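Vlm2 (Streptomyces tsusimaensis, PDB 6ECB) is a nonribosomal peptide synthetase of valinomycin biosynthesis, represented here by its thioesterase domain, an alpha/beta-hydrolase-fold unit that probably releases the depsipeptide product. Local coordinates at residues His238-Lys243 with Val267-Asp272; Ile55-His60 with Glu284-Leu289. One frame throughout, in Å; residues are numbered along the deposited sequence.

Contact 1: residues His238-Lys243 with Val267-Asp272; sequences HVFRTK and VDIPGD
D268 takes a salt bridge at each carboxylate oxygen: R241 NE meets D268 OD1 at 3.2 Å, almost in line with its C-O bond, and K243 NZ reaches D268 OD2 at 3.3 Å from above the carboxylate plane. They lie on one face of the parallel pairing of strands 237-241 and 264-268, the last two of the alpha/beta-hydrolase sheet. Guanidinium and carboxylate are turned 57° apart, and a water joins R241 NH2 to D268 OD1. K243 folds back through bends at chi2, chi3 and chi4 that bring NZ round to D268, while CD lies 3.4 Å from D268 OD1. Were R241 an alanine, D268 OD1 would probably lose its charged mate, leaving the carboxylate to K243 and water among the partners described here. The backbone of R241 also pairs: N donates to V267 O (2.9 Å), and O accepts from I269 N (2.9 Å). On the opposite face of the sheet F240 lies alongside V267, CD2 3.6 Å from V267 CB, while I269 CG2 comes to the ring edge. Next along the chain, T242 N bonds D138, the acid of a probable Ser-His-Asp triad, and a water links K243 N to the carbonyls of I269 and G271, standing 2.6 Å from G271 O.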
loop_
_atom_site.group_PDB
_atom_site.type_symbol
_atom_site.label_atom_id
_atom_site.label_comp_id
_atom_site.label_asym_id
_atom_site.label_seq_id
_atom_site.Cartn_x
_atom_site.Cartn_y
_atom_site.Cartn_z
ATOM N N HIS A 238 -12.628 -6.764 -3.917
ATOM C CA HIS A 238 -13.321 -5.491 -3.760
ATOM C C HIS A 238 -12.379 -4.410 -4.243
ATOM O O HIS A 238 -11.274 -4.295 -3.714
ATOM C CB HIS A 238 -13.680 -5.180 -2.316
ATOM C CG HIS A 238 -14.973 -5.778 -1.875
ATOM N ND1 HIS A 238 -15.062 -7.095 -1.507
ATOM C CD2 HIS A 238 -16.227 -5.264 -1.770
ATOM C CE1 HIS A 238 -16.307 -7.374 -1.170
ATOM N NE2 HIS A 238 -17.041 -6.279 -1.326
ATOM N N VAL A 239 -12.810 -3.631 -5.228
ATOM C CA VAL A 239 -12.013 -2.567 -5.824
ATOM C C VAL A 239 -12.637 -1.242 -5.398
ATOM O O VAL A 239 -13.801 -0.974 -5.710
ATOM C CB VAL A 239 -12.005 -2.677 -7.359
ATOM C CG1 VAL A 239 -11.163 -1.572 -8.001
ATOM C CG2 VAL A 239 -11.525 -4.058 -7.817
ATOM N N PHE A 240 -11.881 -0.418 -4.697
ATOM C CA PHE A 240 -12.330 0.899 -4.262
ATOM C C PHE A 240 -11.601 1.902 -5.143
ATOM O O PHE A 240 -10.369 1.972 -5.101
ATOM C CB PHE A 240 -12.017 1.124 -2.773
ATOM C CG PHE A 240 -12.768 0.189 -1.866
ATOM C CD1 PHE A 240 -12.273 -1.091 -1.599
ATOM C CD2 PHE A 240 -13.984 0.557 -1.323
ATOM C CE1 PHE A 240 -12.985 -1.963 -0.810
ATOM C CE2 PHE A 240 -14.706 -0.319 -0.523
ATOM C CZ PHE A 240 -14.191 -1.589 -0.266
ATOM N N ARG A 241 -12.354 2.661 -5.943
ATOM C CA ARG A 241 -11.736 3.511 -6.951
ATOM C C ARG A 241 -12.203 4.950 -6.817
ATOM O O ARG A 241 -13.403 5.219 -6.671
ATOM C CB ARG A 241 -12.045 3.013 -8.379
ATOM C CG ARG A 241 -13.506 2.825 -8.628
ATOM C CD ARG A 241 -13.828 2.657 -10.122
ATOM N NE ARG A 241 -15.201 2.201 -10.302
ATOM C CZ ARG A 241 -15.626 1.466 -11.324
ATOM N NH1 ARG A 241 -14.797 1.112 -12.305
ATOM N NH2 ARG A 241 -16.886 1.085 -11.364
ATOM N N THR A 242 -11.242 5.858 -6.932
ATOM C CA THR A 242 -11.555 7.279 -6.996
ATOM C C THR A 242 -12.076 7.611 -8.395
ATOM O O THR A 242 -11.972 6.808 -9.335
ATOM C CB THR A 242 -10.337 8.135 -6.637
ATOM O OG1 THR A 242 -9.240 7.893 -7.534
ATOM C CG2 THR A 242 -9.885 7.855 -5.205
ATOM N N LYS A 243 -12.653 8.799 -8.519
ATOM C CA LYS A 243 -13.407 9.173 -9.714
ATOM C C LYS A 243 -12.854 10.411 -10.403
ATOM O O LYS A 243 -13.570 11.062 -11.159
ATOM C CB LYS A 243 -14.881 9.358 -9.371
ATOM C CG LYS A 243 -15.548 8.101 -8.814
ATOM C CD LYS A 243 -15.258 6.819 -9.646
ATOM C CE LYS A 243 -15.739 6.937 -11.097
ATOM N NZ LYS A 243 -17.215 7.135 -11.191
ATOM N N VAL A 267 -16.476 -0.154 -5.898
ATOM C CA VAL A 267 -17.026 0.848 -4.986
ATOM C C VAL A 267 -16.347 2.187 -5.257
ATOM O O VAL A 267 -15.120 2.301 -5.163
ATOM C CB VAL A 267 -16.825 0.443 -3.516
ATOM C CG1 VAL A 267 -17.387 1.508 -2.572
ATOM C CG2 VAL A 267 -17.476 -0.900 -3.239
ATOM N N ASP A 268 -17.137 3.208 -5.569
ATOM C CA ASP A 268 -16.573 4.531 -5.793
ATOM C C ASP A 268 -16.219 5.160 -4.442
ATOM O O ASP A 268 -16.994 5.055 -3.480
ATOM C CB ASP A 268 -17.568 5.431 -6.534
ATOM C CG ASP A 268 -17.776 5.040 -8.002
ATOM O OD1 ASP A 268 -17.096 4.158 -8.539
ATOM O OD2 ASP A 268 -18.634 5.662 -8.640
ATOM N N ILE A 269 -15.069 5.828 -4.381
ATOM C CA ILE A 269 -14.642 6.525 -3.164
ATOM C C ILE A 269 -14.252 7.956 -3.512
ATOM O O ILE A 269 -13.886 8.261 -4.658
ATOM C CB ILE A 269 -13.470 5.798 -2.467
ATOM C CG1 ILE A 269 -12.325 5.482 -3.446
ATOM C CG2 ILE A 269 -13.965 4.504 -1.830
ATOM C CD1 ILE A 269 -11.015 5.042 -2.791
ATOM N N PRO A 270 -14.279 8.857 -2.527
ATOM C CA PRO A 270 -13.890 10.246 -2.777
ATOM C C PRO A 270 -12.383 10.423 -2.803
ATOM O O PRO A 270 -11.603 9.544 -2.435
ATOM C CB PRO A 270 -14.499 11.000 -1.583
ATOM C CG PRO A 270 -14.424 10.013 -0.479
ATOM C CD PRO A 270 -14.717 8.657 -1.131
ATOM N N GLY A 271 -11.987 11.627 -3.195
ATOM C CA GLY A 271 -10.586 11.971 -3.273
ATOM C C GLY A 271 -10.008 11.660 -4.639
ATOM O O GLY A 271 -10.719 11.347 -5.602
ATOM N N ASP A 272 -8.687 11.747 -4.711
ATOM C CA ASP A 272 -7.982 11.201 -5.865
ATOM C C ASP A 272 -6.892 10.252 -5.382
ATOM O O ASP A 272 -6.831 9.929 -4.193
ATOM C CB ASP A 272 -7.429 12.316 -6.752
ATOM C CG ASP A 272 -6.431 13.190 -6.042
ATOM O OD1 ASP A 272 -5.557 12.639 -5.329
ATOM O OD2 ASP A 272 -6.515 14.427 -6.224
HETATM O O HOH W 1 -17.977 1.717 -8.765
HETATM O O HOH W 2 -13.075 10.382 -6.153
HETATM O O HOH W 3 -17.989 4.432 -11.324
#

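Contact 2: residues Ile55-His60 with Glu284-Leu289; sequences IELARH and EVAQLL
L57 and H60, one helical turn apart, face A286 across a crossing of helices 55-60 and 281-293, two helices packed beside the central sheet of the alpha/beta-hydrolase fold. The short axes pass 8.9 Å apart at -55°, and A286 is where the backbones come nearest, its CA 5.8 Å from that of H60. The small methyl permits this approach: A286 CB points at the other helix and meets H60 CB at 3.6 Å. L57 holds CG anti to its backbone nitrogen (chi1 176°), which carries the branched end toward the partner helix although its CB does not point there. The two methyls then divide the work. CD1 sits against A286, 3.9 Å from both CA and CB, and also touches V285 CG1; CD2 turns to L289 CD2 at a looser 4.3 Å. No hydrogen bond crosses between the segments, so the join is purely apolar. L57 and L289 both continue onto L137 of strand 134-137, which ties the helix pair to the sheet. The imidazole of H60 is engaged within its own helix, while E56 and R59 pair away from the interface, E56 having a second charged partner in R199. H60 ND1 donates to E56 O at 2.8 Å, nearly straight at 170°, with the oxygen in the ring plane but the donor above the carbonyl plane.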
loop_
_atom_site.group_PDB
_atom_site.type_symbol
_atom_site.label_atom_id
_atom_site.label_comp_id
_atom_site.label_asym_id
_atom_site.label_seq_id
_atom_site.Cartn_x
_atom_site.Cartn_y
_atom_site.Cartn_z
ATOM N N ILE A 55 -1.471 4.210 7.768
ATOM C CA ILE A 55 -1.730 4.434 9.184
ATOM C C ILE A 55 -3.023 5.203 9.377
ATOM O O ILE A 55 -3.828 4.876 10.254
ATOM C CB ILE A 55 -0.538 5.143 9.852
ATOM C CG1 ILE A 55 0.620 4.148 9.983
ATOM C CG2 ILE A 55 -0.931 5.702 11.214
ATOM C CD1 ILE A 55 1.947 4.836 10.284
ATOM N N GLU A 56 -3.240 6.249 8.580
ATOM C CA GLU A 56 -4.449 7.044 8.767
ATOM C C GLU A 56 -5.695 6.223 8.459
ATOM O O GLU A 56 -6.684 6.291 9.206
ATOM C CB GLU A 56 -4.413 8.299 7.901
ATOM C CG GLU A 56 -3.539 9.406 8.425
ATOM C CD GLU A 56 -3.839 9.787 9.900
ATOM O OE1 GLU A 56 -5.014 10.058 10.251
ATOM O OE2 GLU A 56 -2.878 9.789 10.706
ATOM N N LEU A 57 -5.656 5.417 7.397
ATOM C CA LEU A 57 -6.779 4.551 7.079
ATOM C C LEU A 57 -7.048 3.604 8.232
ATOM O O LEU A 57 -8.187 3.465 8.696
ATOM C CB LEU A 57 -6.496 3.771 5.788
ATOM C CG LEU A 57 -7.563 2.760 5.394
ATOM C CD1 LEU A 57 -8.922 3.397 5.152
ATOM C CD2 LEU A 57 -7.116 1.968 4.159
ATOM N N ALA A 58 -5.995 2.975 8.733
ATOM C CA ALA A 58 -6.155 2.021 9.824
ATOM C C ALA A 58 -6.766 2.678 11.049
ATOM O O ALA A 58 -7.579 2.056 11.744
ATOM C CB ALA A 58 -4.810 1.397 10.177
ATOM N N ARG A 59 -6.413 3.950 11.323
ATOM C CA ARG A 59 -6.955 4.621 12.489
ATOM C C ARG A 59 -8.430 4.958 12.329
ATOM O O ARG A 59 -9.109 5.160 13.339
ATOM C CB ARG A 59 -6.181 5.913 12.790
ATOM C CG ARG A 59 -4.792 5.677 13.361
ATOM C CD ARG A 59 -4.422 6.847 14.274
ATOM N NE ARG A 59 -4.534 8.097 13.538
ATOM C CZ ARG A 59 -4.631 9.302 14.084
ATOM N NH1 ARG A 59 -4.722 10.360 13.294
ATOM N NH2 ARG A 59 -4.631 9.462 15.403
ATOM N N HIS A 60 -8.919 5.067 11.097
ATOM C CA HIS A 60 -10.304 5.450 10.869
ATOM C C HIS A 60 -11.250 4.257 10.746
ATOM O O HIS A 60 -12.467 4.422 10.947
ATOM C CB HIS A 60 -10.407 6.298 9.597
ATOM C CG HIS A 60 -9.984 7.727 9.792
ATOM N ND1 HIS A 60 -8.666 8.122 9.770
ATOM C CD2 HIS A 60 -10.707 8.849 9.998
ATOM C CE1 HIS A 60 -8.593 9.430 9.957
ATOM N NE2 HIS A 60 -9.818 9.895 10.095
ATOM N N GLU A 284 -13.974 8.811 4.764
ATOM C CA GLU A 284 -15.058 8.262 3.960
ATOM C C GLU A 284 -14.639 6.955 3.298
ATOM O O GLU A 284 -15.460 6.035 3.159
ATOM C CB GLU A 284 -15.502 9.274 2.904
ATOM C CG GLU A 284 -16.846 8.924 2.285
ATOM C CD GLU A 284 -17.444 10.077 1.493
ATOM O OE1 GLU A 284 -17.067 11.245 1.752
ATOM O OE2 GLU A 284 -18.289 9.810 0.612
ATOM N N VAL A 285 -13.375 6.858 2.880
ATOM C CA VAL A 285 -12.844 5.593 2.389
ATOM C C VAL A 285 -13.001 4.515 3.450
ATOM O O VAL A 285 -13.468 3.405 3.172
ATOM C CB VAL A 285 -11.370 5.749 1.989
ATOM C CG1 VAL A 285 -10.772 4.410 1.598
ATOM C CG2 VAL A 285 -11.231 6.764 0.861
ATOM N N ALA A 286 -12.626 4.837 4.692
ATOM C CA ALA A 286 -12.753 3.890 5.796
ATOM C C ALA A 286 -14.204 3.477 6.015
ATOM O O ALA A 286 -14.491 2.294 6.232
ATOM C CB ALA A 286 -12.179 4.507 7.091
ATOM N N GLN A 287 -15.134 4.441 5.988
ATOM C CA GLN A 287 -16.548 4.133 6.171
ATOM C C GLN A 287 -17.030 3.148 5.116
ATOM O O GLN A 287 -17.818 2.242 5.412
ATOM C CB GLN A 287 -17.362 5.430 6.125
ATOM C CG GLN A 287 -18.855 5.268 6.181
ATOM C CD GLN A 287 -19.564 6.613 6.365
ATOM O OE1 GLN A 287 -19.217 7.398 7.261
ATOM N NE2 GLN A 287 -20.548 6.890 5.507
ATOM N N LEU A 288 -16.561 3.312 3.874
ATOM C CA LEU A 288 -16.975 2.429 2.789
ATOM C C LEU A 288 -16.330 1.050 2.898
ATOM O O LEU A 288 -16.981 0.035 2.594
ATOM C CB LEU A 288 -16.657 3.096 1.448
ATOM C CG LEU A 288 -17.615 4.248 1.137
ATOM C CD1 LEU A 288 -17.083 5.165 0.048
ATOM C CD2 LEU A 288 -18.963 3.707 0.743
ATOM N N LEU A 289 -15.057 0.976 3.301
ATOM C CA LEU A 289 -14.463 -0.336 3.578
ATOM C C LEU A 289 -15.209 -1.030 4.704
ATOM O O LEU A 289 -15.474 -2.240 4.641
ATOM C CB LEU A 289 -12.987 -0.219 3.971
ATOM C CG LEU A 289 -11.923 -0.512 2.942
ATOM C CD1 LEU A 289 -12.002 0.535 1.853
ATOM C CD2 LEU A 289 -10.539 -0.507 3.602
#

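From the N terminus, helix 55-60 comes first and meets residues 284-289, within helix 281-293, only after 223 intervening residues; contact 2 thus closes a loop spanning most of the domain. Contact 1 falls wholly within that loop, bridging just 23 residues as strand 237-241 passes through helix 247-250 to strand 264-268, a beta-alpha-beta unit at the sheet's edge. The two are nested, not crossed. Strand 264-268 leads on to helix 281-293, which rests on the strand pair: L289 CD1 lies 3.7 Å from F240 CE2, and L288 CD1 meets I269 CG2. An early helix is thereby tied, through the last one, to the final strands.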